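Local coordinates for protein ribosomal RNA small subunit methyltransferase E (Legionella pneumophila, PDB 5O95) that probably methylates N3 of a specific uridine in 16S rRNA of the assembled 30S ribosomal subunit, with S-adenosyl-L-methionine as methyl donor, at residues Leu43-Ser56 with Val67-Ser79. Residues are numbered along the deposited sequence; the frame is centred on the assembly and turned at random.
Sequences LTLFNGDNKEFTAS and VRIASVLEVNRES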
# COMPACT_ATOMS: atom_id res chain seq x y z
N LEU B 43 0.15 -25.86 14.23
CA LEU B 43 0.53 -24.47 14.36
C LEU B 43 2.03 -24.36 14.16
O LEU B 43 2.78 -25.28 14.48
CB LEU B 43 0.29 -23.92 15.79
CG LEU B 43 -1.13 -23.75 16.33
CD1 LEU B 43 -1.10 -23.38 17.81
CD2 LEU B 43 -1.82 -22.66 15.54
N THR B 44 2.46 -23.22 13.64
CA THR B 44 3.87 -22.88 13.58
C THR B 44 4.07 -21.72 14.54
O THR B 44 3.57 -20.62 14.29
CB THR B 44 4.28 -22.47 12.17
OG1 THR B 44 4.06 -23.55 11.25
CG2 THR B 44 5.77 -22.07 12.14
N LEU B 45 4.73 -21.97 15.66
CA LEU B 45 5.09 -20.87 16.54
C LEU B 45 6.40 -20.28 16.06
O LEU B 45 7.22 -20.97 15.46
CB LEU B 45 5.26 -21.35 17.98
CG LEU B 45 4.13 -22.27 18.43
CD1 LEU B 45 4.44 -22.82 19.84
CD2 LEU B 45 2.78 -21.57 18.38
N PHE B 46 6.61 -19.00 16.32
CA PHE B 46 7.92 -18.42 16.12
C PHE B 46 8.19 -17.47 17.26
O PHE B 46 7.26 -16.95 17.89
CB PHE B 46 8.06 -17.74 14.75
CG PHE B 46 7.14 -16.56 14.58
CD1 PHE B 46 5.81 -16.77 14.25
CD2 PHE B 46 7.60 -15.27 14.80
CE1 PHE B 46 4.93 -15.69 14.10
CE2 PHE B 46 6.72 -14.18 14.65
CZ PHE B 46 5.39 -14.40 14.32
N ASN B 47 9.47 -17.24 17.54
CA ASN B 47 9.87 -16.65 18.82
C ASN B 47 10.51 -15.27 18.69
O ASN B 47 11.01 -14.73 19.69
CB ASN B 47 10.78 -17.61 19.60
CG ASN B 47 12.17 -17.75 19.00
OD1 ASN B 47 12.43 -17.34 17.86
ND2 ASN B 47 13.07 -18.40 19.76
N GLY B 48 10.45 -14.65 17.51
CA GLY B 48 11.11 -13.38 17.30
C GLY B 48 12.60 -13.47 17.11
O GLY B 48 13.24 -12.43 16.94
N ASP B 49 13.18 -14.66 17.15
CA ASP B 49 14.61 -14.84 16.95
C ASP B 49 14.86 -15.83 15.81
O ASP B 49 15.83 -16.58 15.82
CB ASP B 49 15.28 -15.30 18.25
CG ASP B 49 16.79 -15.15 18.22
OD1 ASP B 49 17.31 -14.24 17.54
OD2 ASP B 49 17.46 -15.97 18.89
N ASN B 50 13.96 -15.82 14.81
CA ASN B 50 14.16 -16.57 13.57
C ASN B 50 14.20 -18.08 13.78
O ASN B 50 14.89 -18.82 13.06
CB ASN B 50 15.36 -16.03 12.79
CG ASN B 50 15.14 -14.58 12.41
OD1 ASN B 50 14.16 -14.27 11.75
ND2 ASN B 50 16.02 -13.69 12.87
N LYS B 51 13.45 -18.56 14.77
CA LYS B 51 13.18 -19.98 14.93
C LYS B 51 11.69 -20.23 14.77
O LYS B 51 10.87 -19.48 15.30
CB LYS B 51 13.64 -20.49 16.30
CG LYS B 51 15.15 -20.48 16.45
CD LYS B 51 15.57 -20.95 17.84
CE LYS B 51 17.06 -20.77 18.05
NZ LYS B 51 17.45 -21.15 19.43
N GLU B 52 11.36 -21.30 14.04
CA GLU B 52 9.98 -21.76 13.87
C GLU B 52 9.82 -23.09 14.59
O GLU B 52 10.67 -23.98 14.45
CB GLU B 52 9.65 -21.94 12.38
CG GLU B 52 9.37 -20.61 11.68
CD GLU B 52 8.99 -20.79 10.23
OE1 GLU B 52 8.76 -21.93 9.77
OE2 GLU B 52 8.88 -19.77 9.52
N PHE B 53 8.74 -23.22 15.36
CA PHE B 53 8.47 -24.41 16.16
C PHE B 53 7.22 -25.07 15.59
O PHE B 53 6.13 -24.49 15.62
CB PHE B 53 8.27 -24.01 17.62
CG PHE B 53 9.46 -23.30 18.20
CD1 PHE B 53 9.60 -21.91 18.04
CD2 PHE B 53 10.44 -24.00 18.91
CE1 PHE B 53 10.71 -21.25 18.54
CE2 PHE B 53 11.55 -23.36 19.41
CZ PHE B 53 11.68 -21.97 19.24
N THR B 54 7.38 -26.26 15.02
CA THR B 54 6.23 -26.98 14.51
C THR B 54 5.52 -27.61 15.68
O THR B 54 6.14 -28.33 16.47
CB THR B 54 6.67 -28.03 13.50
OG1 THR B 54 7.35 -27.40 12.41
CG2 THR B 54 5.46 -28.79 12.95
N ALA B 55 4.23 -27.33 15.82
CA ALA B 55 3.51 -27.72 17.02
C ALA B 55 2.12 -28.21 16.63
O ALA B 55 1.63 -27.97 15.53
CB ALA B 55 3.38 -26.56 18.02
N SER B 56 1.51 -28.93 17.55
CA SER B 56 0.13 -29.34 17.39
C SER B 56 -0.61 -29.09 18.69
O SER B 56 -0.02 -29.09 19.78
CB SER B 56 0.01 -30.79 16.97
OG SER B 56 0.56 -31.61 17.97
N VAL B 67 0.08 -26.81 23.58
CA VAL B 67 0.59 -27.29 22.31
C VAL B 67 1.85 -28.12 22.55
O VAL B 67 2.64 -27.84 23.45
CB VAL B 67 0.85 -26.16 21.29
CG1 VAL B 67 -0.36 -25.26 21.21
CG2 VAL B 67 2.13 -25.38 21.62
N ARG B 68 2.02 -29.15 21.73
CA ARG B 68 3.16 -30.04 21.82
C ARG B 68 4.13 -29.65 20.72
O ARG B 68 3.77 -29.66 19.54
CB ARG B 68 2.71 -31.49 21.70
CG ARG B 68 3.84 -32.51 21.83
CD ARG B 68 4.47 -32.51 23.23
NE ARG B 68 3.51 -32.88 24.27
CZ ARG B 68 3.83 -33.07 25.54
NH1 ARG B 68 5.09 -32.92 25.94
NH2 ARG B 68 2.90 -33.41 26.43
N ILE B 69 5.34 -29.24 21.11
CA ILE B 69 6.37 -28.85 20.16
C ILE B 69 6.96 -30.12 19.56
O ILE B 69 7.51 -30.96 20.28
CB ILE B 69 7.48 -28.04 20.84
CG1 ILE B 69 6.92 -26.89 21.68
CG2 ILE B 69 8.49 -27.56 19.80
CD1 ILE B 69 6.27 -25.84 20.88
N ALA B 70 6.86 -30.27 18.24
CA ALA B 70 7.42 -31.44 17.57
C ALA B 70 8.84 -31.21 17.07
O ALA B 70 9.68 -32.11 17.15
CB ALA B 70 6.53 -31.85 16.40
N SER B 71 9.12 -30.03 16.52
CA SER B 71 10.41 -29.81 15.90
C SER B 71 10.66 -28.32 15.79
O SER B 71 9.75 -27.50 15.93
CB SER B 71 10.51 -30.51 14.54
OG SER B 71 9.59 -29.90 13.65
N VAL B 72 11.94 -27.97 15.61
CA VAL B 72 12.41 -26.59 15.58
C VAL B 72 13.24 -26.39 14.31
O VAL B 72 14.00 -27.28 13.92
CB VAL B 72 13.27 -26.27 16.82
CG1 VAL B 72 13.57 -24.77 16.89
CG2 VAL B 72 12.56 -26.72 18.09
N LEU B 73 13.07 -25.24 13.65
CA LEU B 73 13.80 -24.99 12.41
C LEU B 73 14.21 -23.53 12.38
O LEU B 73 13.39 -22.66 12.68
CB LEU B 73 12.92 -25.27 11.18
CG LEU B 73 13.62 -25.11 9.83
CD1 LEU B 73 14.73 -26.16 9.68
CD2 LEU B 73 12.63 -25.25 8.68
N GLU B 74 15.47 -23.25 12.05
CA GLU B 74 15.90 -21.86 11.89
C GLU B 74 15.44 -21.35 10.53
O GLU B 74 15.76 -21.95 9.50
CB GLU B 74 17.41 -21.75 12.05
CG GLU B 74 17.86 -22.33 13.39
CD GLU B 74 19.19 -21.79 13.87
OE1 GLU B 74 19.84 -21.03 13.12
OE2 GLU B 74 19.59 -22.12 15.01
N VAL B 75 14.67 -20.26 10.54
CA VAL B 75 14.10 -19.70 9.32
C VAL B 75 14.14 -18.17 9.42
O VAL B 75 13.55 -17.58 10.34
CB VAL B 75 12.65 -20.16 9.06
CG1 VAL B 75 12.12 -19.58 7.74
CG2 VAL B 75 12.52 -21.67 9.08
N ASN B 76 14.82 -17.53 8.47
CA ASN B 76 15.00 -16.09 8.51
C ASN B 76 14.42 -15.50 7.23
O ASN B 76 14.87 -15.86 6.14
CB ASN B 76 16.49 -15.77 8.64
CG ASN B 76 16.76 -14.29 8.87
OD1 ASN B 76 16.30 -13.43 8.11
ND2 ASN B 76 17.49 -13.99 9.94
N ARG B 77 13.46 -14.59 7.37
CA ARG B 77 12.88 -13.90 6.22
C ARG B 77 13.11 -12.40 6.30
O ARG B 77 12.32 -11.62 5.76
CB ARG B 77 11.39 -14.21 6.07
CG ARG B 77 11.13 -15.66 5.76
CD ARG B 77 9.64 -15.94 5.49
NE ARG B 77 9.51 -17.35 5.13
CZ ARG B 77 9.18 -18.30 6.01
NH1 ARG B 77 8.89 -18.00 7.27
NH2 ARG B 77 9.13 -19.58 5.59
N GLU B 78 14.21 -12.00 6.93
CA GLU B 78 14.57 -10.59 7.07
C GLU B 78 15.34 -10.10 5.84
O GLU B 78 16.09 -10.85 5.21
CB GLU B 78 15.42 -10.38 8.32
CG GLU B 78 14.69 -10.76 9.61
CD GLU B 78 13.38 -10.01 9.79
OE1 GLU B 78 13.43 -8.76 9.91
OE2 GLU B 78 12.30 -10.65 9.82
N SER B 79 15.14 -8.80 5.51
CA SER B 79 15.88 -8.22 4.41
C SER B 79 17.28 -7.84 4.88
O SER B 79 17.45 -7.39 6.02
CB SER B 79 15.18 -6.95 3.93
OG SER B 79 16.00 -6.29 2.99
O HOH W 1 12.56 -13.42 9.86
O HOH W 2 8.68 -22.04 7.08
O HOH W 3 3.21 -31.73 17.83
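An antiparallel beta hairpin of the PUA-like domain, made by strands 51-61 and 64-74, pairs Lys51-Ser56 with Arg68-Glu74. A classic beta bulge at Ala70 and Ser71 sets two residues opposite Thr54, whose O takes a bond from Ala70 N (2.7 Å) and a weak one from Ser71 N (3.4 Å). Phe53, Ala55, Ile69 and Val72 share one face of the sheet. The Phe53 ring lies alongside Val72, with CE2 of Phe53 3.5 Å from CG1 of Val72. CG2 of Ile69 sits at the ring edge. Leu45, on the next strand, packs its CD1 against CD1 of Ile69 (3.7 Å) and meets Val67 tip to tip. On the other face, Glu52 sets CG beside its backbone N (chi1 -78°) and runs extended past Val75 to Arg77. Its OE2 forms a salt bridge with Arg77 NH1 (2.9 Å), the carboxylate and guanidinium planes being 29° apart. CG1 of Val75 lies over one guanidinium face, offset toward its rim. Water 2 joins Glu52 OE1 to Arg77 NH2, and Asn148 also bonds Glu52 OE2. Farther along, the amides of Asn50 and Asn76 stack, their planes 23° apart. Water 1 donates to Asn50 OD1 (2.6 Å) and Glu78 OE2 and accepts from Arg77 N. Asn50 ND2 is hydrogen-bonded to Gln149 OE1, and Glu78 OE1 forms a salt bridge with Arg147. Apolar packing thus backs the strands, while the Glu52-Arg77 salt bridge, the bond from Val75 N to Asn50 O and two waters tie the outgoing 75-78 segment to the hairpin's 50-52 end. Both Glu52 carboxylate oxygens are engaged, which probably favours its ionised form and limits carboxylate rotation.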